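Local coordinates for protein glycosyl hydrolase family 88 (Pedobacter heparinus, PDB 3WIW) that hydrolyses unsaturated glucuronyl saccharides derived from heparin, as an unsaturated glucuronyl hydrolase of glycoside hydrolase family 88 with an alpha6/alpha6-barrel, at residues 151-161 against 169-179; 211-220 against 232-243. All coordinates share one frame; numbering follows the deposited sequence.

Contact 1 of 2, residues 151-161 against 169-179; sequences RFNKKVGAIRS and FPVIIDNLMNL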
loop_
_atom_site.group_PDB
_atom_site.type_symbol
_atom_site.label_atom_id
_atom_site.label_comp_id
_atom_site.label_asym_id
_atom_site.label_seq_id
_atom_site.Cartn_x
_atom_site.Cartn_y
_atom_site.Cartn_z
ATOM N N ARG A 151 -12.451 -16.071 -0.082
ATOM C CA ARG A 151 -11.330 -16.432 0.783
ATOM C C ARG A 151 -11.601 -16.149 2.270
ATOM O O ARG A 151 -10.822 -16.569 3.132
ATOM C CB ARG A 151 -10.060 -15.731 0.294
ATOM C CG ARG A 151 -9.680 -16.130 -1.125
ATOM C CD ARG A 151 -8.291 -15.620 -1.535
ATOM N NE ARG A 151 -7.239 -16.156 -0.642
ATOM C CZ ARG A 151 -6.720 -17.389 -0.726
ATOM N NH1 ARG A 151 -7.088 -18.212 -1.709
ATOM N NH2 ARG A 151 -5.825 -17.789 0.182
ATOM N N PHE A 152 -12.665 -15.405 2.572
ATOM C CA PHE A 152 -13.026 -15.156 3.962
ATOM C C PHE A 152 -13.604 -16.430 4.567
ATOM O O PHE A 152 -14.484 -17.081 3.983
ATOM C CB PHE A 152 -14.055 -14.027 4.045
ATOM C CG PHE A 152 -14.530 -13.721 5.434
ATOM C CD1 PHE A 152 -13.786 -12.923 6.284
ATOM C CD2 PHE A 152 -15.741 -14.216 5.879
ATOM C CE1 PHE A 152 -14.247 -12.636 7.565
ATOM C CE2 PHE A 152 -16.224 -13.921 7.143
ATOM C CZ PHE A 152 -15.473 -13.132 7.995
ATOM N N ASN A 153 -13.122 -16.773 5.753
ATOM C CA ASN A 153 -13.602 -17.939 6.465
ATOM C C ASN A 153 -14.367 -17.463 7.689
ATOM O O ASN A 153 -13.802 -16.778 8.563
ATOM C CB ASN A 153 -12.403 -18.795 6.858
ATOM C CG ASN A 153 -12.784 -20.001 7.673
ATOM O OD1 ASN A 153 -13.387 -19.885 8.746
ATOM N ND2 ASN A 153 -12.449 -21.182 7.166
ATOM N N LYS A 154 -15.654 -17.799 7.714
ATOM C CA LYS A 154 -16.579 -17.332 8.723
ATOM C C LYS A 154 -16.182 -17.809 10.129
ATOM O O LYS A 154 -16.372 -17.097 11.110
ATOM C CB LYS A 154 -17.994 -17.815 8.317
ATOM C CG LYS A 154 -19.205 -17.325 9.114
ATOM C CD LYS A 154 -20.487 -17.728 8.385
ATOM C CE LYS A 154 -21.725 -17.086 8.997
ATOM N NZ LYS A 154 -22.984 -17.444 8.291
ATOM N N LYS A 155 -15.633 -19.013 10.235
ATOM C CA LYS A 155 -15.237 -19.544 11.540
ATOM C C LYS A 155 -14.001 -18.839 12.112
ATOM O O LYS A 155 -13.902 -18.607 13.316
ATOM C CB LYS A 155 -15.018 -21.061 11.464
ATOM C CG LYS A 155 -16.295 -21.845 11.113
ATOM C CD LYS A 155 -16.034 -23.342 11.059
ATOM C CE LYS A 155 -17.142 -24.087 10.328
ATOM N NZ LYS A 155 -18.433 -23.976 11.057
ATOM N N VAL A 156 -13.057 -18.499 11.245
ATOM C CA VAL A 156 -11.877 -17.753 11.660
ATOM C C VAL A 156 -12.192 -16.268 11.872
ATOM O O VAL A 156 -11.598 -15.608 12.741
ATOM C CB VAL A 156 -10.724 -17.908 10.632
ATOM C CG1 VAL A 156 -9.496 -17.056 11.013
ATOM C CG2 VAL A 156 -10.341 -19.366 10.516
ATOM N N GLY A 157 -13.095 -15.729 11.061
ATOM C CA GLY A 157 -13.334 -14.298 11.047
ATOM C C GLY A 157 -12.278 -13.524 10.257
ATOM O O GLY A 157 -12.012 -12.361 10.563
ATOM N N ALA A 158 -11.673 -14.146 9.240
ATOM C CA ALA A 158 -10.638 -13.462 8.442
ATOM C C ALA A 158 -10.525 -14.082 7.057
ATOM O O ALA A 158 -10.925 -15.230 6.836
ATOM C CB ALA A 158 -9.274 -13.511 9.144
ATOM N N ILE A 159 -10.000 -13.292 6.123
ATOM C CA ILE A 159 -9.573 -13.747 4.815
ATOM C C ILE A 159 -8.257 -14.503 4.947
ATOM O O ILE A 159 -7.322 -14.042 5.616
ATOM C CB ILE A 159 -9.363 -12.541 3.885
ATOM C CG1 ILE A 159 -10.712 -11.842 3.624
ATOM C CG2 ILE A 159 -8.666 -12.974 2.581
ATOM C CD1 ILE A 159 -10.579 -10.531 2.904
ATOM N N ARG A 160 -8.199 -15.695 4.350
ATOM C CA ARG A 160 -6.954 -16.444 4.238
ATOM C C ARG A 160 -6.025 -15.728 3.260
ATOM O O ARG A 160 -6.379 -15.532 2.095
ATOM C CB ARG A 160 -7.240 -17.852 3.726
ATOM C CG ARG A 160 -6.009 -18.729 3.808
ATOM C CD ARG A 160 -6.306 -20.111 3.347
ATOM N NE ARG A 160 -5.096 -20.916 3.327
ATOM C CZ ARG A 160 -5.082 -22.240 3.257
ATOM N NH1 ARG A 160 -6.224 -22.922 3.231
ATOM N NH2 ARG A 160 -3.915 -22.875 3.216
ATOM N N SER A 161 -4.826 -15.349 3.689
ATOM C CA SER A 161 -3.959 -14.570 2.801
ATOM C C SER A 161 -3.415 -15.403 1.647
ATOM O O SER A 161 -3.465 -14.963 0.482
ATOM C CB SER A 161 -2.814 -13.937 3.587
ATOM O OG SER A 161 -3.331 -13.035 4.533
ATOM N N PHE A 169 -3.849 -21.809 8.069
ATOM C CA PHE A 169 -4.643 -20.644 7.701
ATOM C C PHE A 169 -3.870 -19.391 8.056
ATOM O O PHE A 169 -4.073 -18.811 9.113
ATOM C CB PHE A 169 -6.006 -20.694 8.418
ATOM C CG PHE A 169 -7.045 -19.761 7.842
ATOM C CD1 PHE A 169 -7.034 -18.403 8.143
ATOM C CD2 PHE A 169 -8.049 -20.250 7.003
ATOM C CE1 PHE A 169 -7.989 -17.541 7.618
ATOM C CE2 PHE A 169 -9.012 -19.388 6.463
ATOM C CZ PHE A 169 -8.990 -18.034 6.780
ATOM N N PRO A 170 -2.962 -18.987 7.168
ATOM C CA PRO A 170 -2.120 -17.828 7.446
ATOM C C PRO A 170 -2.811 -16.529 7.074
ATOM O O PRO A 170 -3.417 -16.429 5.987
ATOM C CB PRO A 170 -0.910 -18.058 6.546
ATOM C CG PRO A 170 -1.495 -18.802 5.336
ATOM C CD PRO A 170 -2.627 -19.630 5.886
ATOM N N VAL A 171 -2.704 -15.537 7.954
ATOM C CA VAL A 171 -3.219 -14.187 7.681
ATOM C C VAL A 171 -2.083 -13.204 7.932
ATOM O O VAL A 171 -1.481 -13.193 9.016
ATOM C CB VAL A 171 -4.413 -13.853 8.610
ATOM C CG1 VAL A 171 -4.935 -12.431 8.325
ATOM C CG2 VAL A 171 -5.528 -14.868 8.411
ATOM N N ILE A 172 -1.747 -12.409 6.930
ATOM C CA ILE A 172 -0.662 -11.446 7.081
ATOM C C ILE A 172 -1.203 -10.038 7.312
ATOM O O ILE A 172 -2.328 -9.733 6.916
ATOM C CB ILE A 172 0.330 -11.492 5.885
ATOM C CG1 ILE A 172 -0.262 -10.956 4.561
ATOM C CG2 ILE A 172 0.837 -12.916 5.710
ATOM C CD1 ILE A 172 0.715 -11.101 3.370
ATOM N N ILE A 173 -0.408 -9.188 7.952
ATOM C CA ILE A 173 -0.830 -7.831 8.250
ATOM C C ILE A 173 -1.187 -7.074 6.947
ATOM O O ILE A 173 -2.108 -6.227 6.936
ATOM C CB ILE A 173 0.251 -7.098 9.100
ATOM C CG1 ILE A 173 -0.310 -5.819 9.709
ATOM C CG2 ILE A 173 1.511 -6.768 8.265
ATOM C CD1 ILE A 173 -1.311 -6.047 10.859
ATOM N N ASP A 174 -0.463 -7.374 5.859
ATOM C CA ASP A 174 -0.685 -6.714 4.562
ATOM C C ASP A 174 -2.141 -6.894 4.084
ATOM O O ASP A 174 -2.646 -6.087 3.296
ATOM C CB ASP A 174 0.238 -7.260 3.462
ATOM C CG ASP A 174 1.647 -7.652 3.938
ATOM O OD1 ASP A 174 1.825 -8.274 5.012
ATOM O OD2 ASP A 174 2.581 -7.419 3.146
ATOM N N ASN A 175 -2.799 -7.963 4.535
ATOM C CA ASN A 175 -4.170 -8.292 4.125
ATOM C C ASN A 175 -5.134 -7.155 4.522
ATOM O O ASN A 175 -6.184 -7.005 3.886
ATOM C CB ASN A 175 -4.562 -9.648 4.740
ATOM C CG ASN A 175 -5.680 -10.413 3.998
ATOM O OD1 ASN A 175 -5.608 -11.656 3.922
ATOM N ND2 ASN A 175 -6.705 -9.716 3.491
ATOM N N LEU A 176 -4.797 -6.351 5.539
ATOM C CA LEU A 176 -5.638 -5.179 5.847
ATOM C C LEU A 176 -5.844 -4.292 4.619
ATOM O O LEU A 176 -6.912 -3.694 4.440
ATOM C CB LEU A 176 -5.073 -4.344 7.002
ATOM C CG LEU A 176 -5.134 -5.020 8.374
ATOM C CD1 LEU A 176 -4.171 -4.287 9.305
ATOM C CD2 LEU A 176 -6.559 -5.017 8.937
ATOM N N MET A 177 -4.808 -4.150 3.794
ATOM C CA MET A 177 -4.884 -3.230 2.656
ATOM C C MET A 177 -5.902 -3.716 1.647
ATOM O O MET A 177 -6.565 -2.907 0.995
ATOM C CB MET A 177 -3.510 -3.096 2.004
ATOM C CG MET A 177 -2.445 -2.549 2.954
ATOM S SD MET A 177 -2.742 -0.846 3.462
ATOM C CE MET A 177 -2.500 -0.025 1.876
ATOM N N ASN A 178 -6.001 -5.039 1.506
ATOM C CA ASN A 178 -6.919 -5.664 0.564
ATOM C C ASN A 178 -8.387 -5.552 0.977
ATOM O O ASN A 178 -9.266 -5.832 0.189
ATOM C CB ASN A 178 -6.470 -7.102 0.338
ATOM C CG ASN A 178 -5.210 -7.167 -0.478
ATOM O OD1 ASN A 178 -5.162 -6.638 -1.585
ATOM N ND2 ASN A 178 -4.164 -7.797 0.063
ATOM N N LEU A 179 -8.655 -5.139 2.214
ATOM C CA LEU A 179 -10.030 -4.909 2.663
ATOM C C LEU A 179 -10.709 -3.743 1.953
ATOM O O LEU A 179 -11.931 -3.752 1.803
ATOM C CB LEU A 179 -10.085 -4.696 4.172
ATOM C CG LEU A 179 -9.474 -5.811 5.015
ATOM C CD1 LEU A 179 -9.693 -5.483 6.482
ATOM C CD2 LEU A 179 -10.010 -7.190 4.630
#

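Contact 2 of 2, residues 211-220 against 232-243; sequences RKDYSSYHVI and RETHQGLTNESA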
loop_
_atom_site.group_PDB
_atom_site.type_symbol
_atom_site.label_atom_id
_atom_site.label_comp_id
_atom_site.label_asym_id
_atom_site.label_seq_id
_atom_site.Cartn_x
_atom_site.Cartn_y
_atom_site.Cartn_z
ATOM N N ARG A 211 0.634 -6.611 19.373
ATOM C CA ARG A 211 1.233 -6.795 20.691
ATOM C C ARG A 211 0.747 -5.694 21.625
ATOM O O ARG A 211 0.106 -4.740 21.186
ATOM C CB ARG A 211 2.760 -6.753 20.578
ATOM C CG ARG A 211 3.292 -7.761 19.581
ATOM C CD ARG A 211 4.820 -7.880 19.643
ATOM N NE ARG A 211 5.349 -8.702 18.545
ATOM C CZ ARG A 211 5.666 -8.238 17.334
ATOM N NH1 ARG A 211 6.119 -9.065 16.414
ATOM N NH2 ARG A 211 5.556 -6.952 17.056
ATOM N N LYS A 212 1.054 -5.796 22.920
ATOM C CA LYS A 212 0.567 -4.802 23.875
ATOM C C LYS A 212 1.075 -3.387 23.586
ATOM O O LYS A 212 0.400 -2.403 23.904
ATOM C CB LYS A 212 0.883 -5.215 25.319
ATOM C CG LYS A 212 0.125 -6.455 25.776
ATOM C CD LYS A 212 0.060 -6.584 27.294
ATOM C CE LYS A 212 1.421 -6.784 27.926
ATOM N NZ LYS A 212 2.179 -7.896 27.279
ATOM N N ASP A 213 2.245 -3.272 22.966
ATOM C CA ASP A 213 2.769 -1.945 22.635
ATOM C C ASP A 213 2.250 -1.373 21.309
ATOM O O ASP A 213 2.706 -0.304 20.872
ATOM C CB ASP A 213 4.303 -1.933 22.663
ATOM C CG ASP A 213 4.939 -2.793 21.572
ATOM O OD1 ASP A 213 4.211 -3.470 20.810
ATOM O OD2 ASP A 213 6.199 -2.782 21.478
ATOM N N TYR A 214 1.292 -2.073 20.700
ATOM C CA TYR A 214 0.690 -1.710 19.405
ATOM C C TYR A 214 1.591 -1.945 18.201
ATOM O O TYR A 214 1.217 -1.606 17.076
ATOM C CB TYR A 214 0.116 -0.289 19.382
ATOM C CG TYR A 214 -0.986 -0.077 20.382
ATOM C CD1 TYR A 214 -2.282 -0.502 20.117
ATOM C CD2 TYR A 214 -0.727 0.561 21.592
ATOM C CE1 TYR A 214 -3.310 -0.302 21.050
ATOM C CE2 TYR A 214 -1.726 0.753 22.529
ATOM C CZ TYR A 214 -3.023 0.331 22.257
ATOM O OH TYR A 214 -4.010 0.556 23.201
ATOM N N SER A 215 2.757 -2.554 18.403
ATOM C CA SER A 215 3.473 -3.142 17.268
ATOM C C SER A 215 2.683 -4.330 16.723
ATOM O O SER A 215 1.883 -4.950 17.433
ATOM C CB SER A 215 4.880 -3.588 17.669
ATOM O OG SER A 215 4.871 -4.648 18.611
ATOM N N SER A 216 2.918 -4.651 15.462
ATOM C CA SER A 216 2.235 -5.785 14.870
ATOM C C SER A 216 3.196 -6.927 14.525
ATOM O O SER A 216 4.357 -6.686 14.149
ATOM C CB SER A 216 1.438 -5.371 13.612
ATOM O OG SER A 216 2.257 -4.664 12.682
ATOM N N TYR A 217 2.676 -8.161 14.616
ATOM C CA TYR A 217 3.267 -9.339 13.985
ATOM C C TYR A 217 3.093 -9.263 12.474
ATOM O O TYR A 217 2.244 -8.512 11.955
ATOM C CB TYR A 217 2.525 -10.609 14.445
ATOM C CG TYR A 217 2.731 -10.947 15.902
ATOM C CD1 TYR A 217 3.888 -11.604 16.320
ATOM C CD2 TYR A 217 1.785 -10.608 16.867
ATOM C CE1 TYR A 217 4.096 -11.909 17.636
ATOM C CE2 TYR A 217 1.976 -10.910 18.194
ATOM C CZ TYR A 217 3.137 -11.562 18.576
ATOM O OH TYR A 217 3.363 -11.879 19.878
ATOM N N HIS A 218 3.836 -10.091 11.749
ATOM C CA HIS A 218 3.582 -10.198 10.321
ATOM C C HIS A 218 2.465 -11.216 10.053
ATOM O O HIS A 218 1.459 -10.877 9.421
ATOM C CB HIS A 218 4.866 -10.535 9.548
ATOM C CG HIS A 218 4.739 -10.305 8.075
ATOM N ND1 HIS A 218 5.801 -10.397 7.202
ATOM C CD2 HIS A 218 3.653 -9.994 7.322
ATOM C CE1 HIS A 218 5.381 -10.142 5.977
ATOM N NE2 HIS A 218 4.080 -9.899 6.025
ATOM N N VAL A 219 2.639 -12.456 10.525
ATOM C CA VAL A 219 1.730 -13.558 10.238
ATOM C C VAL A 219 1.088 -14.075 11.506
ATOM O O VAL A 219 1.770 -14.383 12.486
ATOM C CB VAL A 219 2.490 -14.739 9.600
ATOM C CG1 VAL A 219 1.541 -15.861 9.161
ATOM C CG2 VAL A 219 3.252 -14.260 8.419
ATOM N N ILE A 220 -0.229 -14.175 11.483
ATOM C CA ILE A 220 -0.952 -14.981 12.462
ATOM C C ILE A 220 -1.515 -16.191 11.727
ATOM O O ILE A 220 -2.158 -16.055 10.677
ATOM C CB ILE A 220 -2.100 -14.176 13.115
ATOM C CG1 ILE A 220 -1.545 -12.902 13.787
ATOM C CG2 ILE A 220 -2.876 -15.034 14.121
ATOM C CD1 ILE A 220 -0.618 -13.159 14.962
ATOM N N ARG A 232 2.182 -17.094 15.964
ATOM C CA ARG A 232 2.385 -15.654 15.753
ATOM C C ARG A 232 3.838 -15.512 15.330
ATOM O O ARG A 232 4.754 -15.776 16.099
ATOM C CB ARG A 232 2.117 -14.840 17.026
ATOM C CG ARG A 232 0.789 -15.107 17.712
ATOM C CD ARG A 232 0.708 -14.443 19.083
ATOM N NE ARG A 232 -0.596 -14.674 19.690
ATOM C CZ ARG A 232 -0.923 -15.778 20.340
ATOM N NH1 ARG A 232 -2.142 -15.902 20.848
ATOM N NH2 ARG A 232 -0.035 -16.754 20.469
ATOM N N GLU A 233 4.072 -15.093 14.098
ATOM C CA GLU A 233 5.425 -15.154 13.559
ATOM C C GLU A 233 5.689 -14.141 12.464
ATOM O O GLU A 233 4.771 -13.527 11.926
ATOM C CB GLU A 233 5.695 -16.561 13.044
ATOM C CG GLU A 233 4.845 -16.931 11.842
ATOM C CD GLU A 233 4.995 -18.385 11.434
ATOM O OE1 GLU A 233 4.922 -18.668 10.212
ATOM O OE2 GLU A 233 5.168 -19.240 12.334
ATOM N N THR A 234 6.963 -13.926 12.159
ATOM C CA THR A 234 7.308 -13.021 11.076
ATOM C C THR A 234 7.330 -13.757 9.735
ATOM O O THR A 234 7.362 -14.987 9.664
ATOM C CB THR A 234 8.642 -12.300 11.319
ATOM O OG1 THR A 234 8.699 -11.189 10.417
ATOM C CG2 THR A 234 9.849 -13.227 11.080
ATOM N N HIS A 235 7.338 -12.986 8.665
ATOM C CA HIS A 235 7.689 -13.510 7.363
ATOM C C HIS A 235 8.771 -12.624 6.750
ATOM O O HIS A 235 9.820 -13.122 6.363
ATOM C CB HIS A 235 6.459 -13.646 6.462
ATOM C CG HIS A 235 6.753 -14.289 5.151
ATOM N ND1 HIS A 235 7.098 -15.620 5.038
ATOM C CD2 HIS A 235 6.740 -13.790 3.893
ATOM C CE1 HIS A 235 7.293 -15.909 3.764
ATOM N NE2 HIS A 235 7.090 -14.814 3.052
ATOM N N GLN A 236 8.552 -11.318 6.711
ATOM C CA GLN A 236 9.534 -10.413 6.099
ATOM C C GLN A 236 10.252 -9.467 7.068
ATOM O O GLN A 236 11.057 -8.619 6.636
ATOM C CB GLN A 236 8.916 -9.676 4.901
ATOM C CG GLN A 236 8.725 -10.666 3.738
ATOM C CD GLN A 236 7.928 -10.158 2.582
ATOM O OE1 GLN A 236 7.024 -9.374 2.751
ATOM N NE2 GLN A 236 8.241 -10.646 1.387
ATOM N N GLY A 237 10.015 -9.638 8.367
ATOM C CA GLY A 237 10.736 -8.869 9.367
ATOM C C GLY A 237 11.952 -9.573 9.933
ATOM O O GLY A 237 12.304 -10.683 9.537
ATOM N N LEU A 238 12.598 -8.910 10.880
ATOM C CA LEU A 238 13.786 -9.438 11.509
ATOM C C LEU A 238 13.567 -10.720 12.318
ATOM O O LEU A 238 14.353 -11.674 12.196
ATOM C CB LEU A 238 14.367 -8.356 12.415
ATOM C CG LEU A 238 15.732 -8.640 13.028
ATOM C CD1 LEU A 238 16.829 -8.487 11.969
ATOM C CD2 LEU A 238 16.000 -7.690 14.203
ATOM N N THR A 239 12.531 -10.746 13.159
ATOM C CA THR A 239 12.239 -11.910 14.009
ATOM C C THR A 239 10.738 -11.996 14.249
ATOM O O THR A 239 10.000 -11.045 13.984
ATOM C CB THR A 239 12.878 -11.817 15.415
ATOM O OG1 THR A 239 12.165 -10.844 16.188
ATOM C CG2 THR A 239 14.376 -11.455 15.387
ATOM N N ASN A 240 10.295 -13.103 14.829
ATOM C CA ASN A 240 8.888 -13.221 15.207
ATOM C C ASN A 240 8.390 -12.087 16.101
ATOM O O ASN A 240 7.199 -11.719 16.056
ATOM C CB ASN A 240 8.605 -14.565 15.891
ATOM C CG ASN A 240 8.741 -15.743 14.947
ATOM O OD1 ASN A 240 8.657 -15.593 13.725
ATOM N ND2 ASN A 240 8.956 -16.920 15.507
ATOM N N GLU A 241 9.294 -11.553 16.918
ATOM C CA GLU A 241 8.974 -10.516 17.902
ATOM C C GLU A 241 9.089 -9.101 17.369
ATOM O O GLU A 241 8.751 -8.151 18.068
ATOM C CB GLU A 241 9.921 -10.618 19.104
ATOM C CG GLU A 241 9.773 -11.878 19.955
ATOM C CD GLU A 241 10.343 -13.130 19.302
ATOM O OE1 GLU A 241 11.441 -13.062 18.687
ATOM O OE2 GLU A 241 9.667 -14.183 19.394
ATOM N N SER A 242 9.584 -8.957 16.144
ATOM C CA SER A 242 9.998 -7.645 15.658
ATOM C C SER A 242 8.879 -6.822 15.009
ATOM O O SER A 242 7.749 -7.307 14.771
ATOM C CB SER A 242 11.172 -7.774 14.679
ATOM O OG SER A 242 10.728 -8.149 13.372
ATOM N N ALA A 243 9.231 -5.580 14.686
ATOM C CA ALA A 243 8.322 -4.614 14.078
ATOM C C ALA A 243 8.811 -4.304 12.661
ATOM O O ALA A 243 9.499 -3.309 12.411
ATOM C CB ALA A 243 8.196 -3.350 14.941
HETATM O O HOH W 1 6.312 -10.718 13.402
HETATM O O HOH W 2 4.318 -9.606 3.172
#

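Contact 1 of 2, residues 151-161 against 169-179
The F169 ring is held between V156 and R160. V156 CG2 stands over the centre of one face, 4.0 Å from the ring centroid and almost on the normal; on the opposite face R160 CB makes a second CH-pi contact, displaced toward the rim. The carbonyl oxygen of A158 meets the ring edge near its plane, 3.4 Å from F169 CZ, and N153 CB comes in obliquely at CE2. F169 reaches this slot because its CG lies anti to the backbone N (chi1 -164°), while R160 runs on extended past the ring to P170 CD, its guanidinium plane turned 37° from the ring; R160 NE bonds to the carbonyl of W162. With an alanine in place of F169, V156 CG2 and R160 CB would probably face a gap. The ring plugs a beta hairpin of strands 152-153 and 158-159, whose turn carries a G1 bulge at G157 and an Asx motif in which N153 OD1 accepts from V156 N. The hairpin follows helix 138-150 in this alpha6/alpha6-barrel chain. Strand 170-172 leads through a type I turn (I172 to N175) holding D174, the predicted proton donor, into helix 175-188. Beyond the ring, S161 N donates to P170 O (2.9 Å), and S161 OG accepts from I172 N at the same length with a nearly straight N-H...O angle of 165°. R151 grips the carbonyl oxygen of R160 side-on with NE and NH2, NE at 2.9 Å, and NH2 also forms a salt bridge with D163. I159 CD1 touches L179 CD2 at 3.8 Å, joining the hairpin to helix 175-188.

Contact 2 of 2, residues 211-220 against 232-243
R211 carries its guanidinium to the turn 239-242, where NH1 donates to two carbonyl oxygens, N240 O and S242 O, each 2.9 Å away. N240 O lies in the guanidinium plane and S242 O is tilted 26° from it. R211 NH2 turns back to S215 OG, whose hydroxyl hydrogen goes to D213 OD1; that oxygen also takes S215 N in an Asx turn. E241 O sits over the centre of one guanidinium face without a hydrogen bond. The Y217 ring lies between two arginines, with R232 CB over one face, 3.7 Å from the ring centroid, and R211 NE near the rim of the other.

H218 has both ring nitrogens engaged. ND1 accepts from Q236 N at 2.9 Å, the donor in the ring plane, so the proton belongs on NE2, which donates to D174 and more weakly to a water that bridges to Q236 OE1. CG anti to the backbone N (chi1 -165°) carries the imidazole toward this loop, and the H235 ring meets its face in an offset edge-to-face pair, H235 giving the edge, planes 64° apart. A second water accepts from H218 N and donates to N240 O. T234, a predicted substrate-binding residue, is fixed by T234 N to N240 OD1 (2.8 Å), while its OG1 accepts from G237 N in an ST motif.

V219 and E233 form an antiparallel hydrogen-bonded pair, V219 N reaching E233 O at 2.8 Å and E233 N donating back to V219 O at 2.9 Å; E233 OE1 bonds to W167. In the three-stranded sheet, strand 219-222 lies between 170-172 and 229-233, while S215 packs against helices 245-262 and 265-279.

Contact 1 closes before contact 2 opens along the chain, and their centres lie about 16 Å apart. They join through one antiparallel sheet, in which strand 170-172 pairs with 219-222: V171 N lies 2.8 Å from I220 O, and I173 N 2.9 Å from H218 O. Where the two segments leave the sheet, D174 of contact 1 comes beside H218 of contact 2. The predicted nucleophile D116 is about 6 Å from I172, side chain to side chain; with D174 and T234, also predicted, it places both contacts at the probable active site. EPE, probably from the crystallisation liquor, lies about 4 Å from the I172 side chain and accepts a hydrogen bond from H235 NE2.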